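NDP-rhamnosyltransferase (Saccharopolyspora spinosa, PDB 3TSA) is a glycosyltransferase-type protein of the GT-B fold, with two Rossmann-like domains that face each other across a cleft. Local coordinates at residues Val311-Phe316 with Gly331-Asp336; Arg219-Cys224 with Leu289-Gly294. One frame throughout, in Å; residues are numbered along the deposited sequence.

In the fold
Both contacts lie in the parallel sheet of the C-terminal Rossmann-like domain, whose six strands run in the order 3-2-1-4-5-6, and their centres are 13 Å apart. Interaction 2 pairs the two central strands, 219-224 and 289-292; interaction 1 joins strand 309-311 to strand 331-333, one of the two edge strands within the chain. The two meet because strands 289-292 and 309-311 are neighbours. Leu312 N probably donates a hydrogen bond to Cys292 O at 2.8 Å, while Leu312 CD1 packs on Ile291 CG2 at 3.5 Å. On the other face, Val311 CG1 reaches Gly294 CA at 3.6 Å, just beyond the end of strand 289-292.

Interaction 1: residues Val311-Phe316 with Gly331-Asp336; sequences VLPQYF and GICLPD
Val311 and Cys333 form the parallel bridge that adds the last strand to the C-terminal Rossmann-like sheet of this GT-B protein; both side chains emerge on the same face and rest on Ala322 of helix 318-327, which makes the beta-alpha-beta crossover between the two strands. Val311 supplies both hydrogen bonds, one to each neighbour of Cys333. Its N donates to Ile332 O at 2.9 Å, and its O accepts from Leu334 N at 3.0 Å.

Val311 is a beta-branched residue well suited to a strand: CG1 lies anti to the backbone N (chi1 -168°), which places CG2 beside that N and 4.1 Å from Ile332 O. The opposite face is covered by Phe346 of helix 343-354, which touches both Leu312 and Leu334. These two branched apolar residues also meet each other, Leu312 CG lying 4.4 Å from Leu334 CD1.

Past Val311 the chain leaves the sheet, and Pro313, which has no N-H to offer a strand partner, suits the turn-off. Its ring borders the sulfur of Cys333, CG to SG being 4.3 Å, and the same CG comes within 4.2 Å of Pro335 CA. Asp336 N-caps helix 337-340, whose Gln340 NE2 donates to Leu334 O; against that same oxygen sits the CD methylene of Pro313, at 3.3 Å.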
# COMPACT_ATOMS: atom_id res chain seq x y z
N VAL A 311 14.16 1.57 -26.36
CA VAL A 311 13.80 0.30 -25.75
C VAL A 311 14.79 -0.75 -26.22
O VAL A 311 15.07 -0.83 -27.41
CB VAL A 311 12.38 -0.15 -26.12
CG1 VAL A 311 11.98 -1.33 -25.20
CG2 VAL A 311 11.34 1.01 -25.87
N LEU A 312 15.40 -1.44 -25.27
CA LEU A 312 16.31 -2.56 -25.62
C LEU A 312 15.67 -3.83 -25.16
O LEU A 312 15.99 -4.40 -24.12
CB LEU A 312 17.64 -2.32 -24.91
CG LEU A 312 18.57 -1.10 -25.20
CD1 LEU A 312 17.97 0.18 -24.90
CD2 LEU A 312 19.73 -1.28 -24.21
N PRO A 313 14.73 -4.38 -25.97
CA PRO A 313 14.02 -5.55 -25.47
C PRO A 313 14.92 -6.80 -25.31
O PRO A 313 15.93 -6.92 -26.04
CB PRO A 313 13.01 -5.82 -26.63
CG PRO A 313 13.71 -5.24 -27.91
CD PRO A 313 14.35 -3.98 -27.33
N GLN A 314 14.55 -7.62 -24.37
CA GLN A 314 15.35 -8.81 -23.98
C GLN A 314 14.56 -10.10 -24.07
O GLN A 314 15.06 -11.13 -24.56
CB GLN A 314 15.92 -8.62 -22.55
CG GLN A 314 16.70 -7.33 -22.36
CD GLN A 314 17.95 -7.23 -23.26
OE1 GLN A 314 18.25 -6.15 -23.77
NE2 GLN A 314 18.64 -8.35 -23.46
N TYR A 315 13.33 -10.10 -23.56
CA TYR A 315 12.63 -11.35 -23.43
C TYR A 315 11.12 -11.12 -23.32
O TYR A 315 10.65 -9.97 -23.25
CB TYR A 315 13.17 -12.17 -22.24
CG TYR A 315 13.12 -11.52 -20.84
CD1 TYR A 315 12.10 -10.59 -20.42
CD2 TYR A 315 14.07 -11.93 -19.90
CE1 TYR A 315 12.12 -10.09 -19.10
CE2 TYR A 315 14.04 -11.49 -18.64
CZ TYR A 315 13.10 -10.57 -18.24
OH TYR A 315 13.13 -10.15 -16.93
N PHE A 316 10.37 -12.23 -23.32
CA PHE A 316 8.89 -12.22 -23.16
C PHE A 316 8.17 -11.23 -24.07
O PHE A 316 8.28 -11.36 -25.30
CB PHE A 316 8.51 -12.17 -21.69
CG PHE A 316 8.97 -13.40 -20.96
CD1 PHE A 316 8.43 -14.67 -21.29
CD2 PHE A 316 10.07 -13.34 -20.08
CE1 PHE A 316 8.92 -15.87 -20.67
CE2 PHE A 316 10.59 -14.55 -19.47
CZ PHE A 316 9.99 -15.81 -19.77
N GLY A 331 8.99 6.34 -29.67
CA GLY A 331 10.29 5.82 -29.16
C GLY A 331 11.07 5.20 -30.29
O GLY A 331 10.64 5.23 -31.49
N ILE A 332 12.21 4.66 -29.90
CA ILE A 332 13.06 3.94 -30.86
C ILE A 332 13.29 2.55 -30.26
O ILE A 332 13.51 2.42 -29.05
CB ILE A 332 14.36 4.73 -31.11
CG1 ILE A 332 14.09 5.96 -32.01
CG2 ILE A 332 15.40 3.82 -31.87
CD1 ILE A 332 15.28 6.85 -32.15
N CYS A 333 13.24 1.50 -31.10
CA CYS A 333 13.50 0.15 -30.69
C CYS A 333 14.93 -0.27 -31.18
O CYS A 333 15.23 -0.06 -32.38
CB CYS A 333 12.39 -0.73 -31.33
SG CYS A 333 12.79 -2.53 -31.13
N LEU A 334 15.80 -0.78 -30.31
CA LEU A 334 17.03 -1.52 -30.81
C LEU A 334 16.70 -3.01 -30.65
O LEU A 334 16.73 -3.54 -29.53
CB LEU A 334 18.30 -1.10 -30.03
CG LEU A 334 18.53 0.41 -29.83
CD1 LEU A 334 19.80 0.71 -29.03
CD2 LEU A 334 18.60 1.07 -31.22
N PRO A 335 16.40 -3.70 -31.77
CA PRO A 335 15.57 -4.92 -31.63
C PRO A 335 16.33 -6.18 -31.32
O PRO A 335 15.72 -7.19 -31.00
CB PRO A 335 14.91 -5.07 -32.99
CG PRO A 335 15.90 -4.45 -33.94
CD PRO A 335 16.39 -3.21 -33.16
N ASP A 336 17.64 -6.10 -31.38
CA ASP A 336 18.44 -7.35 -31.22
C ASP A 336 19.84 -6.99 -30.77
O ASP A 336 20.14 -5.82 -30.55
CB ASP A 336 18.47 -8.19 -32.54
CG ASP A 336 18.86 -7.37 -33.69
OD1 ASP A 336 19.65 -6.42 -33.52
OD2 ASP A 336 18.38 -7.69 -34.82

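Interaction 2: residues Arg219-Cys224 with Leu289-Gly294; sequences RRVCIC and LVICAG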
# COMPACT_ATOMS: atom_id res chain seq x y z
N ARG A 219 20.20 17.80 -20.70
CA ARG A 219 19.12 16.93 -21.31
C ARG A 219 19.06 15.67 -20.46
O ARG A 219 19.99 14.81 -20.51
CB ARG A 219 19.60 16.56 -22.73
CG ARG A 219 20.14 17.76 -23.52
CD ARG A 219 19.01 18.91 -23.56
NE ARG A 219 17.81 18.52 -24.32
CZ ARG A 219 17.74 18.35 -25.65
NH1 ARG A 219 16.57 18.05 -26.23
NH2 ARG A 219 18.81 18.54 -26.41
N ARG A 220 18.02 15.56 -19.63
CA ARG A 220 18.03 14.51 -18.63
C ARG A 220 17.46 13.21 -19.24
O ARG A 220 16.34 13.19 -19.78
CB ARG A 220 17.19 14.95 -17.42
CG ARG A 220 17.23 13.97 -16.29
CD ARG A 220 16.67 14.60 -14.96
NE ARG A 220 17.52 15.62 -14.35
CZ ARG A 220 17.13 16.36 -13.32
NH1 ARG A 220 15.93 16.18 -12.82
NH2 ARG A 220 17.91 17.30 -12.82
N VAL A 221 18.24 12.14 -19.19
CA VAL A 221 17.89 10.85 -19.75
C VAL A 221 17.90 9.89 -18.57
O VAL A 221 18.92 9.76 -17.88
CB VAL A 221 19.00 10.45 -20.76
CG1 VAL A 221 18.86 8.95 -21.23
CG2 VAL A 221 18.93 11.40 -21.96
N CYS A 222 16.79 9.17 -18.32
CA CYS A 222 16.80 8.16 -17.27
C CYS A 222 17.07 6.76 -17.87
O CYS A 222 16.35 6.36 -18.81
CB CYS A 222 15.47 8.17 -16.51
SG CYS A 222 15.25 6.84 -15.28
N ILE A 223 17.93 5.97 -17.25
CA ILE A 223 18.19 4.59 -17.62
C ILE A 223 17.65 3.79 -16.47
O ILE A 223 18.11 3.94 -15.33
CB ILE A 223 19.72 4.31 -17.82
CG1 ILE A 223 20.24 5.14 -18.98
CG2 ILE A 223 19.94 2.78 -17.97
CD1 ILE A 223 21.82 5.15 -18.95
N CYS A 224 16.62 2.96 -16.77
CA CYS A 224 15.90 2.24 -15.73
C CYS A 224 15.69 0.80 -16.21
O CYS A 224 15.03 0.54 -17.28
CB CYS A 224 14.59 2.94 -15.48
SG CYS A 224 13.74 2.10 -14.08
N LEU A 289 13.77 11.50 -21.88
CA LEU A 289 13.88 10.18 -22.53
C LEU A 289 14.06 9.12 -21.45
O LEU A 289 14.71 9.46 -20.43
CB LEU A 289 15.07 10.18 -23.53
CG LEU A 289 15.46 8.87 -24.23
CD1 LEU A 289 14.35 8.42 -25.18
CD2 LEU A 289 16.81 8.99 -24.97
N VAL A 290 13.50 7.90 -21.63
CA VAL A 290 13.74 6.82 -20.73
C VAL A 290 14.43 5.71 -21.54
O VAL A 290 13.92 5.41 -22.63
CB VAL A 290 12.45 6.22 -20.13
CG1 VAL A 290 12.82 4.98 -19.20
CG2 VAL A 290 11.84 7.29 -19.30
N ILE A 291 15.57 5.20 -21.08
CA ILE A 291 16.14 4.01 -21.82
C ILE A 291 15.82 2.84 -20.89
O ILE A 291 16.18 2.85 -19.70
CB ILE A 291 17.72 4.11 -21.97
CG1 ILE A 291 18.12 5.28 -22.87
CG2 ILE A 291 18.28 2.80 -22.58
CD1 ILE A 291 19.57 5.75 -22.79
N CYS A 292 15.16 1.82 -21.44
CA CYS A 292 14.70 0.70 -20.62
C CYS A 292 14.67 -0.57 -21.44
O CYS A 292 14.94 -0.56 -22.64
CB CYS A 292 13.33 1.00 -20.03
SG CYS A 292 12.01 1.33 -21.28
N ALA A 293 14.22 -1.66 -20.83
CA ALA A 293 14.23 -2.94 -21.60
C ALA A 293 12.80 -3.23 -22.12
O ALA A 293 12.59 -4.19 -22.93
CB ALA A 293 14.73 -4.08 -20.69
N GLY A 294 11.80 -2.42 -21.71
CA GLY A 294 10.43 -2.60 -22.20
C GLY A 294 9.51 -3.34 -21.22
O GLY A 294 8.39 -3.64 -21.54
O HOH W 1 13.09 -2.01 -18.13
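Ile291 packs against two side chains of the neighbouring strand, Val221 and Ile223. Its CG1 is anti to the carbonyl carbon (chi1 -66°), and the extended chain carries CD1 to within 3.6 Å of Val221 CG1, the two side chains crossing at a slant. Against Ile223 the arrangement differs: the isoleucines lie alongside each other and point the same way, Ile223 CG1 being 3.9 Å from Ile291 CD1. Ala241 of helix 236-246 packs on both isoleucines, and Phe346 and Ile350 of helix 343-354 also cover Ile291, a setting suited to large aliphatic groups.

These strands, 219-224 and 289-292, are the first and fourth of the Rossmann-like domain and adjoin at the middle of its sheet, where the strand order changes direction. Their axes are 22° from parallel. Cys222 is gripped on both sides of Val290: its N donates to Leu289 O at 3.0 Å, and its O receives Ile291 N at 2.7 Å. Cys224 N continues the pattern to Ile291 O, also at 3.0 Å.

The other face carries Cys222, Val290, Cys224 and Cys292, with Thr298 of helix 296-304 touching the last three. Val290 CG1 lies 3.8 Å from Cys222 O, and the small Cys292 sets its CB 3.3 Å from Cys224 O. As the strands part, a water accepts from Ala293 N and gives a weak hydrogen bond to Cys224 O.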